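NANS (YJHS), A 9-O-acetyl N-acetylneuraminic acid esterase (Escherichia coli O157:H7 EDL933, PDB 3PT5) probably catalyses hydrolysis of the 9-O-acetyl group of 9-O-acetyl-N-acetylneuraminate, a sialic acid of the mammalian gut on which Escherichia coli can grow. Local coordinates at residues S134-G139 against Q205-M210; A27-A32 against Q190-L195; D166-T171 against E212-D217; W233-T238 against A263-V268; C129-S134 against D153-G158. One frame throughout, in Å; residues are numbered along the deposited sequence.

Contact 1 (S134-G139 against Q205-M210)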
# COMPACT_ATOMS: atom_id res chain seq x y z
N SER A 134 -12.41 0.47 1.19
CA SER A 134 -12.79 -0.65 0.36
C SER A 134 -12.97 -1.90 1.23
O SER A 134 -12.43 -2.00 2.35
CB SER A 134 -11.77 -0.86 -0.78
OG SER A 134 -10.49 -1.14 -0.23
N ALA A 135 -13.75 -2.86 0.73
CA ALA A 135 -14.12 -4.01 1.55
C ALA A 135 -14.62 -5.16 0.69
O ALA A 135 -14.93 -4.95 -0.46
CB ALA A 135 -15.21 -3.62 2.54
N PHE A 136 -14.74 -6.33 1.30
CA PHE A 136 -15.38 -7.46 0.63
C PHE A 136 -16.87 -7.50 0.85
O PHE A 136 -17.60 -8.05 0.01
CB PHE A 136 -14.79 -8.78 1.10
CG PHE A 136 -13.40 -9.04 0.55
CD1 PHE A 136 -13.22 -9.62 -0.71
CD2 PHE A 136 -12.28 -8.68 1.29
CE1 PHE A 136 -11.93 -9.85 -1.21
CE2 PHE A 136 -10.98 -8.89 0.79
CZ PHE A 136 -10.81 -9.49 -0.46
N THR A 137 -17.32 -6.93 1.97
CA THR A 137 -18.73 -7.06 2.37
C THR A 137 -19.58 -5.78 2.25
O THR A 137 -20.76 -5.77 2.64
CB THR A 137 -18.87 -7.73 3.77
OG1 THR A 137 -18.40 -6.86 4.82
CG2 THR A 137 -18.10 -9.05 3.83
N ALA A 138 -18.97 -4.71 1.74
CA ALA A 138 -19.64 -3.43 1.56
C ALA A 138 -18.85 -2.62 0.57
O ALA A 138 -17.63 -2.80 0.43
CB ALA A 138 -19.72 -2.69 2.88
N GLY A 139 -19.53 -1.72 -0.13
CA GLY A 139 -18.88 -0.78 -1.01
C GLY A 139 -19.37 -0.91 -2.44
O GLY A 139 -19.62 -2.02 -2.90
N GLN A 205 -13.31 -16.43 3.56
CA GLN A 205 -13.52 -17.11 2.29
C GLN A 205 -13.45 -16.18 1.08
O GLN A 205 -12.92 -16.57 0.05
CB GLN A 205 -14.77 -17.98 2.28
CG GLN A 205 -14.60 -19.31 3.06
CD GLN A 205 -13.19 -19.95 2.93
OE1 GLN A 205 -12.77 -20.40 1.85
NE2 GLN A 205 -12.47 -20.01 4.05
N HIS A 206 -13.95 -14.95 1.21
CA HIS A 206 -13.85 -13.98 0.11
C HIS A 206 -12.40 -13.68 -0.22
O HIS A 206 -12.02 -13.67 -1.40
CB HIS A 206 -14.57 -12.66 0.41
CG HIS A 206 -16.06 -12.75 0.33
ND1 HIS A 206 -16.90 -12.08 1.20
CD2 HIS A 206 -16.87 -13.43 -0.52
CE1 HIS A 206 -18.16 -12.35 0.89
NE2 HIS A 206 -18.17 -13.17 -0.14
N PHE A 207 -11.61 -13.43 0.82
CA PHE A 207 -10.17 -13.19 0.66
C PHE A 207 -9.47 -14.40 0.03
O PHE A 207 -8.74 -14.25 -0.95
CB PHE A 207 -9.54 -12.84 2.01
CG PHE A 207 -8.04 -12.72 1.95
CD1 PHE A 207 -7.43 -11.59 1.39
CD2 PHE A 207 -7.23 -13.76 2.41
CE1 PHE A 207 -6.05 -11.50 1.33
CE2 PHE A 207 -5.80 -13.67 2.33
CZ PHE A 207 -5.23 -12.55 1.80
N ASN A 208 -9.71 -15.59 0.59
CA ASN A 208 -9.06 -16.79 0.06
C ASN A 208 -9.40 -17.01 -1.39
O ASN A 208 -8.53 -17.33 -2.18
CB ASN A 208 -9.43 -18.03 0.86
CG ASN A 208 -8.74 -18.09 2.21
OD1 ASN A 208 -8.26 -17.08 2.74
ND2 ASN A 208 -8.65 -19.28 2.76
N HIS A 209 -10.66 -16.80 -1.76
CA HIS A 209 -11.06 -16.99 -3.14
C HIS A 209 -10.38 -16.01 -4.09
O HIS A 209 -10.00 -16.36 -5.22
CB HIS A 209 -12.59 -16.91 -3.26
CG HIS A 209 -13.29 -18.10 -2.66
ND1 HIS A 209 -14.58 -18.03 -2.17
CD2 HIS A 209 -12.89 -19.38 -2.50
CE1 HIS A 209 -14.93 -19.22 -1.71
NE2 HIS A 209 -13.93 -20.06 -1.91
N MET A 210 -10.18 -14.79 -3.62
CA MET A 210 -9.49 -13.78 -4.42
C MET A 210 -8.01 -14.08 -4.60
O MET A 210 -7.43 -13.87 -5.68
CB MET A 210 -9.69 -12.39 -3.83
CG MET A 210 -9.45 -11.33 -4.84
SD MET A 210 -9.56 -9.63 -4.24
CE MET A 210 -8.06 -9.51 -3.28

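Contact 2 (A27-A32 against Q190-L195)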
# COMPACT_ATOMS: atom_id res chain seq x y z
N ALA A 27 -1.52 -3.47 -2.16
CA ALA A 27 -2.97 -3.42 -2.34
C ALA A 27 -3.71 -3.48 -1.00
O ALA A 27 -3.12 -3.81 0.06
CB ALA A 27 -3.41 -4.57 -3.25
N GLY A 28 -5.00 -3.14 -1.03
CA GLY A 28 -5.82 -3.14 0.13
C GLY A 28 -6.59 -1.86 0.34
O GLY A 28 -6.95 -1.21 -0.63
N GLN A 29 -6.77 -1.49 1.61
CA GLN A 29 -7.49 -0.26 1.93
C GLN A 29 -6.57 0.80 2.55
O GLN A 29 -5.38 0.79 2.27
CB GLN A 29 -8.81 -0.54 2.67
CG GLN A 29 -8.73 -1.14 4.05
CD GLN A 29 -10.10 -1.66 4.48
OE1 GLN A 29 -10.32 -2.86 4.53
NE2 GLN A 29 -11.05 -0.75 4.70
N SER A 30 -7.11 1.71 3.35
CA SER A 30 -6.37 2.90 3.76
C SER A 30 -4.99 2.66 4.34
O SER A 30 -4.07 3.43 4.05
CB SER A 30 -7.18 3.77 4.72
OG SER A 30 -7.42 3.08 5.93
N ASN A 31 -4.82 1.62 5.16
CA ASN A 31 -3.52 1.46 5.84
C ASN A 31 -2.41 0.87 4.97
O ASN A 31 -1.25 0.87 5.36
CB ASN A 31 -3.69 0.75 7.19
CG ASN A 31 -4.19 1.69 8.25
OD1 ASN A 31 -3.68 2.82 8.37
ND2 ASN A 31 -5.22 1.28 9.01
N ALA A 32 -2.76 0.47 3.76
CA ALA A 32 -1.80 0.02 2.76
C ALA A 32 -1.20 1.20 1.98
O ALA A 32 -0.16 1.06 1.35
CB ALA A 32 -2.45 -0.93 1.78
N GLN A 190 -5.59 -4.97 4.48
CA GLN A 190 -7.02 -4.80 4.30
C GLN A 190 -7.77 -5.59 5.35
O GLN A 190 -7.30 -6.63 5.82
CB GLN A 190 -7.40 -5.30 2.92
CG GLN A 190 -8.79 -4.89 2.47
CD GLN A 190 -9.87 -5.79 3.01
OE1 GLN A 190 -9.64 -6.97 3.20
NE2 GLN A 190 -11.06 -5.23 3.23
N GLY A 191 -8.93 -5.07 5.73
CA GLY A 191 -9.83 -5.77 6.62
C GLY A 191 -10.67 -4.85 7.45
O GLY A 191 -11.78 -5.21 7.88
N GLU A 192 -10.16 -3.64 7.67
CA GLU A 192 -10.75 -2.69 8.64
C GLU A 192 -12.26 -2.53 8.46
O GLU A 192 -13.01 -2.64 9.42
CB GLU A 192 -10.12 -1.32 8.47
CG GLU A 192 -8.71 -1.18 9.09
CD GLU A 192 -7.58 -1.57 8.14
OE1 GLU A 192 -7.83 -2.06 7.02
OE2 GLU A 192 -6.39 -1.38 8.56
N PHE A 193 -12.69 -2.21 7.24
CA PHE A 193 -14.15 -1.94 7.06
C PHE A 193 -14.97 -3.20 7.23
O PHE A 193 -16.11 -3.16 7.73
CB PHE A 193 -14.44 -1.26 5.73
CG PHE A 193 -14.34 0.24 5.80
CD1 PHE A 193 -13.45 0.85 6.68
CD2 PHE A 193 -15.13 1.04 4.98
CE1 PHE A 193 -13.36 2.23 6.75
CE2 PHE A 193 -15.05 2.42 5.06
CZ PHE A 193 -14.18 3.01 5.93
N ASP A 194 -14.40 -4.32 6.84
CA ASP A 194 -15.10 -5.61 7.02
C ASP A 194 -15.29 -5.98 8.50
O ASP A 194 -16.22 -6.71 8.83
CB ASP A 194 -14.42 -6.74 6.24
CG ASP A 194 -14.66 -6.62 4.73
OD1 ASP A 194 -15.84 -6.56 4.31
OD2 ASP A 194 -13.68 -6.61 3.96
N LEU A 195 -14.43 -5.47 9.38
CA LEU A 195 -14.59 -5.69 10.81
C LEU A 195 -15.90 -5.16 11.35
O LEU A 195 -16.39 -5.62 12.38
CB LEU A 195 -13.48 -4.99 11.60
CG LEU A 195 -12.05 -5.42 11.38
CD1 LEU A 195 -11.12 -4.42 12.09
CD2 LEU A 195 -11.85 -6.80 11.91
O HOH W 1 -5.74 -1.19 5.33

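Contact 3 (D166-T171 against E212-D217)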
# COMPACT_ATOMS: atom_id res chain seq x y z
N ASP A 166 -8.12 -4.50 -11.58
CA ASP A 166 -7.07 -3.48 -11.53
C ASP A 166 -5.81 -4.11 -10.91
O ASP A 166 -4.71 -3.94 -11.44
CB ASP A 166 -7.61 -2.30 -10.71
CG ASP A 166 -6.71 -1.06 -10.75
OD1 ASP A 166 -5.77 -0.99 -9.93
OD2 ASP A 166 -6.96 -0.13 -11.57
N LEU A 167 -6.00 -4.86 -9.83
CA LEU A 167 -4.92 -5.60 -9.18
C LEU A 167 -4.22 -6.58 -10.13
O LEU A 167 -2.99 -6.58 -10.23
CB LEU A 167 -5.48 -6.33 -7.96
CG LEU A 167 -4.58 -7.27 -7.18
CD1 LEU A 167 -3.49 -6.49 -6.47
CD2 LEU A 167 -5.41 -8.06 -6.21
N VAL A 168 -5.01 -7.40 -10.81
CA VAL A 168 -4.48 -8.42 -11.74
C VAL A 168 -3.89 -7.77 -12.99
O VAL A 168 -2.76 -8.07 -13.39
CB VAL A 168 -5.56 -9.49 -12.07
CG1 VAL A 168 -5.22 -10.29 -13.36
CG2 VAL A 168 -5.69 -10.44 -10.93
N SER A 169 -4.64 -6.83 -13.58
CA SER A 169 -4.24 -6.18 -14.81
C SER A 169 -2.96 -5.37 -14.66
O SER A 169 -2.07 -5.45 -15.54
CB SER A 169 -5.40 -5.35 -15.36
OG SER A 169 -4.96 -4.05 -15.73
N ARG A 170 -2.82 -4.64 -13.55
CA ARG A 170 -1.61 -3.85 -13.30
C ARG A 170 -0.40 -4.72 -12.95
O ARG A 170 0.70 -4.42 -13.35
CB ARG A 170 -1.86 -2.81 -12.21
CG ARG A 170 -2.58 -1.63 -12.74
CD ARG A 170 -3.16 -0.79 -11.68
NE ARG A 170 -2.25 0.01 -10.87
CZ ARG A 170 -1.62 1.11 -11.26
NH1 ARG A 170 -1.60 1.50 -12.54
NH2 ARG A 170 -0.95 1.80 -10.36
N THR A 171 -0.62 -5.79 -12.19
CA THR A 171 0.48 -6.71 -11.87
C THR A 171 1.00 -7.38 -13.14
O THR A 171 2.22 -7.47 -13.35
CB THR A 171 0.04 -7.76 -10.83
OG1 THR A 171 -0.30 -7.08 -9.63
CG2 THR A 171 1.18 -8.76 -10.52
N GLU A 212 -6.72 -17.13 -4.53
CA GLU A 212 -6.64 -18.24 -5.50
C GLU A 212 -6.89 -17.77 -6.95
O GLU A 212 -6.23 -18.26 -7.88
CB GLU A 212 -7.61 -19.38 -5.18
CG GLU A 212 -7.54 -19.98 -3.79
CD GLU A 212 -8.73 -20.89 -3.49
OE1 GLU A 212 -9.90 -20.42 -3.52
OE2 GLU A 212 -8.50 -22.08 -3.18
N ALA A 213 -7.81 -16.83 -7.14
CA ALA A 213 -8.08 -16.29 -8.48
C ALA A 213 -6.87 -15.53 -9.02
O ALA A 213 -6.49 -15.68 -10.18
CB ALA A 213 -9.32 -15.38 -8.47
N PHE A 214 -6.25 -14.73 -8.16
CA PHE A 214 -5.04 -14.00 -8.49
C PHE A 214 -3.95 -14.97 -8.99
O PHE A 214 -3.30 -14.73 -10.01
CB PHE A 214 -4.58 -13.19 -7.26
CG PHE A 214 -3.34 -12.34 -7.51
CD1 PHE A 214 -3.44 -11.06 -8.04
CD2 PHE A 214 -2.06 -12.82 -7.14
CE1 PHE A 214 -2.30 -10.25 -8.24
CE2 PHE A 214 -0.91 -12.03 -7.35
CZ PHE A 214 -1.02 -10.74 -7.89
N ARG A 215 -3.75 -16.05 -8.25
CA ARG A 215 -2.70 -17.03 -8.56
C ARG A 215 -2.98 -17.76 -9.87
O ARG A 215 -2.06 -17.96 -10.67
CB ARG A 215 -2.50 -17.98 -7.39
CG ARG A 215 -1.87 -17.26 -6.20
CD ARG A 215 -1.78 -18.11 -4.94
NE ARG A 215 -0.96 -17.41 -3.95
CZ ARG A 215 -0.72 -17.80 -2.69
NH1 ARG A 215 -1.21 -18.93 -2.19
NH2 ARG A 215 0.05 -17.03 -1.92
N ARG A 216 -4.25 -18.11 -10.12
CA ARG A 216 -4.65 -18.71 -11.39
C ARG A 216 -4.34 -17.72 -12.52
O ARG A 216 -3.70 -18.09 -13.51
CB ARG A 216 -6.14 -19.09 -11.40
CG ARG A 216 -6.49 -20.29 -10.50
CD ARG A 216 -7.90 -20.83 -10.75
NE ARG A 216 -8.94 -19.88 -10.35
CZ ARG A 216 -9.48 -19.81 -9.13
NH1 ARG A 216 -9.09 -20.64 -8.17
NH2 ARG A 216 -10.43 -18.92 -8.88
N ASP A 217 -4.73 -16.46 -12.34
CA ASP A 217 -4.59 -15.43 -13.37
C ASP A 217 -3.14 -15.00 -13.69
O ASP A 217 -2.89 -14.44 -14.77
CB ASP A 217 -5.45 -14.21 -13.04
CG ASP A 217 -6.95 -14.47 -13.19
OD1 ASP A 217 -7.33 -15.48 -13.82
OD2 ASP A 217 -7.76 -13.68 -12.69

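Contact 4 (W233-T238 against A263-V268)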
# COMPACT_ATOMS: atom_id res chain seq x y z
N TRP A 233 1.80 -13.43 -0.38
CA TRP A 233 1.02 -12.29 0.09
C TRP A 233 1.49 -11.99 1.50
O TRP A 233 1.31 -12.78 2.41
CB TRP A 233 -0.48 -12.59 0.08
CG TRP A 233 -1.04 -12.55 -1.29
CD1 TRP A 233 -0.59 -13.25 -2.36
CD2 TRP A 233 -2.17 -11.78 -1.75
NE1 TRP A 233 -1.35 -12.98 -3.47
CE2 TRP A 233 -2.34 -12.07 -3.13
CE3 TRP A 233 -3.05 -10.87 -1.14
CZ2 TRP A 233 -3.34 -11.48 -3.91
CZ3 TRP A 233 -4.06 -10.29 -1.92
CH2 TRP A 233 -4.20 -10.60 -3.28
N PHE A 234 2.08 -10.82 1.66
CA PHE A 234 2.50 -10.30 2.95
C PHE A 234 1.37 -9.46 3.49
O PHE A 234 1.08 -8.37 2.98
CB PHE A 234 3.78 -9.49 2.80
CG PHE A 234 4.89 -10.29 2.22
CD1 PHE A 234 5.66 -11.13 3.03
CD2 PHE A 234 5.14 -10.23 0.86
CE1 PHE A 234 6.72 -11.89 2.48
CE2 PHE A 234 6.18 -10.98 0.29
CZ PHE A 234 6.95 -11.82 1.10
N CYS A 235 0.67 -10.02 4.46
CA CYS A 235 -0.58 -9.42 4.91
C CYS A 235 -0.31 -8.68 6.22
O CYS A 235 0.08 -9.29 7.23
CB CYS A 235 -1.64 -10.50 5.10
SG CYS A 235 -2.00 -11.36 3.60
N GLY A 236 -0.49 -7.37 6.21
CA GLY A 236 -0.16 -6.56 7.36
C GLY A 236 -1.30 -6.42 8.35
O GLY A 236 -2.48 -6.49 8.01
N ASP A 237 -0.91 -6.16 9.59
CA ASP A 237 -1.84 -5.92 10.68
C ASP A 237 -2.52 -4.53 10.55
O ASP A 237 -2.33 -3.79 9.56
CB ASP A 237 -1.04 -6.03 12.00
CG ASP A 237 -1.89 -6.48 13.20
OD1 ASP A 237 -3.13 -6.61 13.08
OD2 ASP A 237 -1.28 -6.71 14.28
N THR A 238 -3.33 -4.19 11.54
CA THR A 238 -4.03 -2.90 11.54
C THR A 238 -3.71 -2.17 12.86
O THR A 238 -2.91 -2.66 13.66
CB THR A 238 -5.54 -3.09 11.32
OG1 THR A 238 -6.17 -1.80 11.18
CG2 THR A 238 -6.18 -3.87 12.44
N ALA A 263 -1.08 -21.61 0.79
CA ALA A 263 0.37 -21.50 0.94
C ALA A 263 0.80 -20.03 0.84
O ALA A 263 0.19 -19.24 0.11
CB ALA A 263 1.06 -22.33 -0.16
N ASN A 264 1.86 -19.70 1.58
CA ASN A 264 2.58 -18.44 1.39
C ASN A 264 1.73 -17.22 1.69
O ASN A 264 1.77 -16.23 0.98
CB ASN A 264 3.21 -18.37 0.00
CG ASN A 264 4.24 -19.47 -0.21
OD1 ASN A 264 4.85 -19.96 0.76
ND2 ASN A 264 4.45 -19.84 -1.46
N ILE A 265 1.00 -17.31 2.79
CA ILE A 265 0.28 -16.16 3.31
C ILE A 265 1.05 -15.79 4.56
O ILE A 265 1.06 -16.56 5.53
CB ILE A 265 -1.22 -16.47 3.60
CG1 ILE A 265 -1.92 -17.05 2.35
CG2 ILE A 265 -1.94 -15.22 4.17
CD1 ILE A 265 -2.09 -16.11 1.15
N ILE A 266 1.71 -14.63 4.53
CA ILE A 266 2.65 -14.28 5.59
C ILE A 266 2.14 -13.06 6.36
O ILE A 266 2.03 -11.97 5.79
CB ILE A 266 4.06 -14.04 5.03
CG1 ILE A 266 4.58 -15.30 4.32
CG2 ILE A 266 5.06 -13.67 6.13
CD1 ILE A 266 4.53 -15.17 2.84
N PHE A 267 1.81 -13.27 7.63
CA PHE A 267 1.32 -12.21 8.49
C PHE A 267 2.45 -11.31 8.96
O PHE A 267 3.47 -11.76 9.51
CB PHE A 267 0.58 -12.78 9.70
CG PHE A 267 -0.05 -11.74 10.57
CD1 PHE A 267 -1.07 -10.90 10.09
CD2 PHE A 267 0.33 -11.64 11.90
CE1 PHE A 267 -1.66 -9.95 10.95
CE2 PHE A 267 -0.24 -10.69 12.74
CZ PHE A 267 -1.24 -9.87 12.28
N VAL A 268 2.27 -10.01 8.72
CA VAL A 268 3.27 -9.03 9.11
C VAL A 268 2.69 -8.14 10.20
O VAL A 268 1.74 -7.42 9.94
CB VAL A 268 3.72 -8.16 7.88
CG1 VAL A 268 4.73 -7.14 8.33
CG2 VAL A 268 4.30 -9.02 6.78

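Contact 5 (C129-S134 against D153-G158)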
# COMPACT_ATOMS: atom_id res chain seq x y z
N CYS A 129 -2.23 -0.51 -5.89
CA CYS A 129 -3.63 -0.87 -6.14
C CYS A 129 -4.50 -0.79 -4.89
O CYS A 129 -5.25 -1.71 -4.63
CB CYS A 129 -3.72 -2.27 -6.76
SG CYS A 129 -2.75 -2.48 -8.25
N CYS A 130 -4.37 0.30 -4.13
CA CYS A 130 -5.13 0.45 -2.89
C CYS A 130 -6.29 1.40 -3.04
O CYS A 130 -6.28 2.29 -3.90
CB CYS A 130 -4.23 0.97 -1.78
SG CYS A 130 -2.69 0.07 -1.55
N ARG A 131 -7.30 1.23 -2.18
CA ARG A 131 -8.46 2.10 -2.21
C ARG A 131 -8.95 2.26 -0.77
O ARG A 131 -9.34 1.29 -0.14
CB ARG A 131 -9.55 1.48 -3.14
CG ARG A 131 -10.93 2.15 -3.05
CD ARG A 131 -10.76 3.59 -3.41
NE ARG A 131 -11.98 4.29 -3.80
CZ ARG A 131 -12.67 5.11 -3.01
NH1 ARG A 131 -12.28 5.33 -1.76
NH2 ARG A 131 -13.74 5.73 -3.51
N GLY A 132 -8.90 3.47 -0.24
CA GLY A 132 -9.44 3.72 1.10
C GLY A 132 -10.90 3.35 1.14
O GLY A 132 -11.63 3.55 0.15
N GLY A 133 -11.34 2.78 2.26
CA GLY A 133 -12.74 2.45 2.50
C GLY A 133 -13.28 1.38 1.59
O GLY A 133 -14.47 1.38 1.24
N SER A 134 -12.41 0.47 1.19
CA SER A 134 -12.79 -0.65 0.36
C SER A 134 -12.97 -1.90 1.23
O SER A 134 -12.43 -2.00 2.35
CB SER A 134 -11.77 -0.86 -0.78
OG SER A 134 -10.49 -1.14 -0.23
N ASP A 153 -14.82 5.34 -7.79
CA ASP A 153 -15.81 4.76 -6.89
C ASP A 153 -15.79 3.21 -6.78
O ASP A 153 -16.72 2.62 -6.26
CB ASP A 153 -17.22 5.27 -7.23
CG ASP A 153 -17.72 4.79 -8.58
OD1 ASP A 153 -16.92 4.67 -9.54
OD2 ASP A 153 -18.94 4.53 -8.70
N ALA A 154 -14.72 2.57 -7.24
CA ALA A 154 -14.60 1.12 -7.06
C ALA A 154 -14.13 0.86 -5.62
O ALA A 154 -13.00 1.19 -5.27
CB ALA A 154 -13.63 0.54 -8.09
N CYS A 155 -15.00 0.28 -4.80
CA CYS A 155 -14.73 0.12 -3.36
C CYS A 155 -15.00 -1.29 -2.90
O CYS A 155 -14.97 -1.56 -1.73
CB CYS A 155 -15.64 1.05 -2.55
SG CYS A 155 -15.38 2.79 -2.84
N ARG A 156 -15.28 -2.19 -3.83
CA ARG A 156 -15.59 -3.56 -3.49
C ARG A 156 -14.48 -4.51 -3.94
O ARG A 156 -14.22 -4.63 -5.13
CB ARG A 156 -16.96 -3.98 -4.07
CG ARG A 156 -17.39 -5.39 -3.67
CD ARG A 156 -17.85 -5.41 -2.24
NE ARG A 156 -19.10 -4.70 -2.07
CZ ARG A 156 -20.21 -5.24 -1.58
NH1 ARG A 156 -20.20 -6.50 -1.14
NH2 ARG A 156 -21.31 -4.50 -1.47
N TRP A 157 -13.84 -5.19 -2.99
CA TRP A 157 -12.92 -6.27 -3.32
C TRP A 157 -13.73 -7.55 -3.51
O TRP A 157 -14.85 -7.67 -3.01
CB TRP A 157 -11.88 -6.47 -2.20
CG TRP A 157 -10.86 -5.37 -2.15
CD1 TRP A 157 -10.79 -4.35 -1.22
CD2 TRP A 157 -9.76 -5.16 -3.04
NE1 TRP A 157 -9.73 -3.53 -1.50
CE2 TRP A 157 -9.09 -3.99 -2.62
CE3 TRP A 157 -9.28 -5.86 -4.15
CZ2 TRP A 157 -7.94 -3.50 -3.28
CZ3 TRP A 157 -8.15 -5.36 -4.82
CH2 TRP A 157 -7.50 -4.19 -4.37
N GLY A 158 -13.16 -8.50 -4.25
CA GLY A 158 -13.80 -9.80 -4.49
C GLY A 158 -13.44 -10.25 -5.89
O GLY A 158 -13.11 -9.44 -6.74

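Contact 1 (S134-G139 against Q205-M210)
Phe136 lays its ring along helix 203-218 and touches three residues within little more than one turn. The first is the root of His206, whose CB lies 3.5 Å from Phe136 CD1 and is met obliquely, the two side chains running past each other in opposite directions. Next comes the helix backbone: the amide N of Phe207 stands over one face of the ring, displaced toward its rim, and Phe207 CA is 3.9 Å from Phe136 CZ. Farther along the helix, Met210 makes a Met-aromatic contact, its SD 3.9 Å from Phe136 CE1 and well away from the ring normal, while its CE reaches CZ after the chain bends at the last torsion (chi3 73°). Phe136 CB already points to the helix, and with CG anti to the carbonyl carbon (chi1 -73°) the ring passes alongside His206 CB. Beside it, Thr137 CG2 comes to the edge of the His206 imidazole, 4.2 Å from ND1.

The second shell is polar and fixes the loop. Asp194 receives the backbone N of Phe136 on one carboxylate oxygen and pairs with Thr137 OG1 on the other, while Arg156 bonds to Phe136 O. Trp188, on strand 182-189, touches both Phe136 and Met210 from the direction of the sheet. The case illustrates how an irregular loop can dock through one aromatic side chain while polar bonds to other loops fix its backbone: here the loop after strand 122-130 meets a helix flanking the central sheet of the SGNH-hydrolase alpha/beta fold.

Contact 2 (A27-A32 against Q190-L195)
Gln29 OE1 meets the turn at Gln190-Gly191, and the tally of donors and acceptors begins there. Its main donor is Gly191 N, 2.9 Å away in a fairly straight bond (156°) tilted from the carbonyl plane. A second N-H comes from Gln190 NE2, 2.8 Å from Gln29 OE1 but poorly aligned and therefore weak. That same NE2 is better used by Asp194 OD2, at 3.0 Å and in the amide plane, while Gln190 OE1 is bonded to His203, so both ends of this amide are engaged. The two glutamine amides lie almost parallel, their planes 11° apart. Gln29 reaches the turn from a crowded position, CG between its backbone N and carbonyl carbon, with an extended chain beyond.

Glu192 answers Asn31 in a different manner. Asn31 ND2 donates to Glu192 OE2 over 2.9 Å in a nearly linear bond (177°), descending from above the carboxylate plane. A water accepts from Asn31 N at 3.0 Å and donates to Glu192 OE1 at 2.8 Å, so each carboxylate oxygen has a link to Asn31, one direct and one mediated. Both residues have further partners, Thr238 OG1 for Glu192 OE2, Ser311 O for Asn31 ND2 and Phe313 N for Asn31 OD1. Between these polar links, Glu192 OE1 lies 3.2 Å from Gln29 CG. The placement of these residues after strands 20-28 and 182-189, with Ser30 touching His312, is consistent with the active-site end of an SGNH-hydrolase sheet.

Contact 3 (D166-T171 against E212-D217)
Phe214 sets the CD1-CE1-CZ side of its ring against Leu167, Val168 and Thr171, joining two helices that pack side by side against one face of the SGNH alpha/beta sheet. The short helical segments run in roughly the same direction, inclined by -28° with their axes 10.5 Å apart, and the ring spans the gap. Because its CG lies anti to the backbone N (chi1 -178°), the phenyl swings toward helix 162-176 although its CB does not point there directly. Val168 slides past it in the opposite sense, CG2 3.7 Å from Phe214 CD1. Leu167 stands at about a right angle to it, with CG 3.9 Å from CE1, and Thr171 does likewise from the next turn, its CG2 4.0 Å from CZ. The other valine branch, Val168 CG1, is 3.9 Å from Asp217 CB, which leaves the Asp217 carboxylate to Tyr164 OH. Toward the sheet, Phe183 touches both Thr171 and Phe214. The polar end of Thr171 is also accommodated within this apolar seam: OG1, hydrogen-bonded as well to Thr25 OG1 of strand 20-28, lies in the plane of the Phe214 ring, at its edge, and donates over 2.8 Å to Leu167 O, which also accepts Thr171 N.

Contact 4 (W233-T238 against A263-V268)
Phe234 and Ile266 lie side by side and point the same way, CD1 of the ring 3.9 Å from Ile266 CB, while Val268 CG2 approaches Phe234 CB at 4.0 Å. This face of the sheet is covered by helix 315-335. On the other face, which is turned to helix 203-218, Ile265 serves two neighbours with two branches: its CD1 is 4.0 Å from Trp233 CB and its CG2 is 3.9 Å from Cys235 SG. Between the faces run the regular parallel bonds, among them Ile266 N to Trp233 O and Val268 N to Cys235 O, with Asp237 N to Val268 O closing the row at 3.0 Å. There the contact turns polar. Phe267 brings CZ to within 3.6 Å of Asp237 CG, its ring inclined by 61° to the carboxylate, and Asp237 OD1 lies at the ring edge in its plane. Both carboxylate oxygens have stronger partners outside, Tyr250 OH on OD1 and Lys243 NZ on OD2. Strand 265-268 is outermost in the sheet, so backbone bonding and apolar neighbours on both faces together secure it, whereas the acidic end probably gains a modest electrostatic benefit from the aromatic C-H edge.

Contact 5 (C129-S134 against D153-G158)
Arg131 presents one face of its guanidinium to Cys155 SG, which sits 3.4 Å above the plane and toward the rim, while Asp153 CA lies at the group's edge. The indole of Trp157 is met at two edges. On the pyrrole side, NE1 donates to Ser134 OG over 2.8 Å, bent (134°) and with the oxygen somewhat out of the ring plane. On the benzo side, Cys129 O lies in the plane, 3.4 Å from Trp157 CH2; this carbonyl is buried without a hydrogen-bonding partner and faces the C-H edge of the indole. Trp188 meets the indole edge-to-face. These groups flank a type II turn from Arg131 to Ser134, with Gly133 at its positive-phi position, directly after strand 122-130 of the SGNH alpha/beta sheet. Ser134 OG tightens the turn by donating to Arg131 O at 2.7 Å, so one hydroxyl both accepts from the indole and donates to the backbone. With Arg131 CG anti to the backbone N (chi1 169°), that carbon comes to 3.2 Å from Ala154 O; the chain then bends at chi2, and NH2 bonds to His152 O. At the end of the turn, Ser134 CA makes a C-H...O contact with Cys155 O at 3.2 Å.

How the contacts relate
Contacts 2 and 5 lie at the ends of neighbouring strands 20-28 and 122-130, joined by the bond from Arg131 N to Gly28 O; both are polar, contact 2 being the more deeply enclosed. Contact 1 adjoins them, sharing Ser134 with contact 5 and tied to contact 2 through Asp194, yet its own chemistry is mainly apolar. Contacts 1 and 3 use successive parts of helix 203-218, which also meets contact 4, Phe207 touching Cys235 and Trp233, and Phe214 touching Trp233. Contact 3 is a buried helix seam; contact 4, also buried, joins the sheet's outermost strand, whose residues 265-267 are partly exposed, through backbone bonding. Glu192 OE2 to Thr238 OG1 connects contacts 2 and 4.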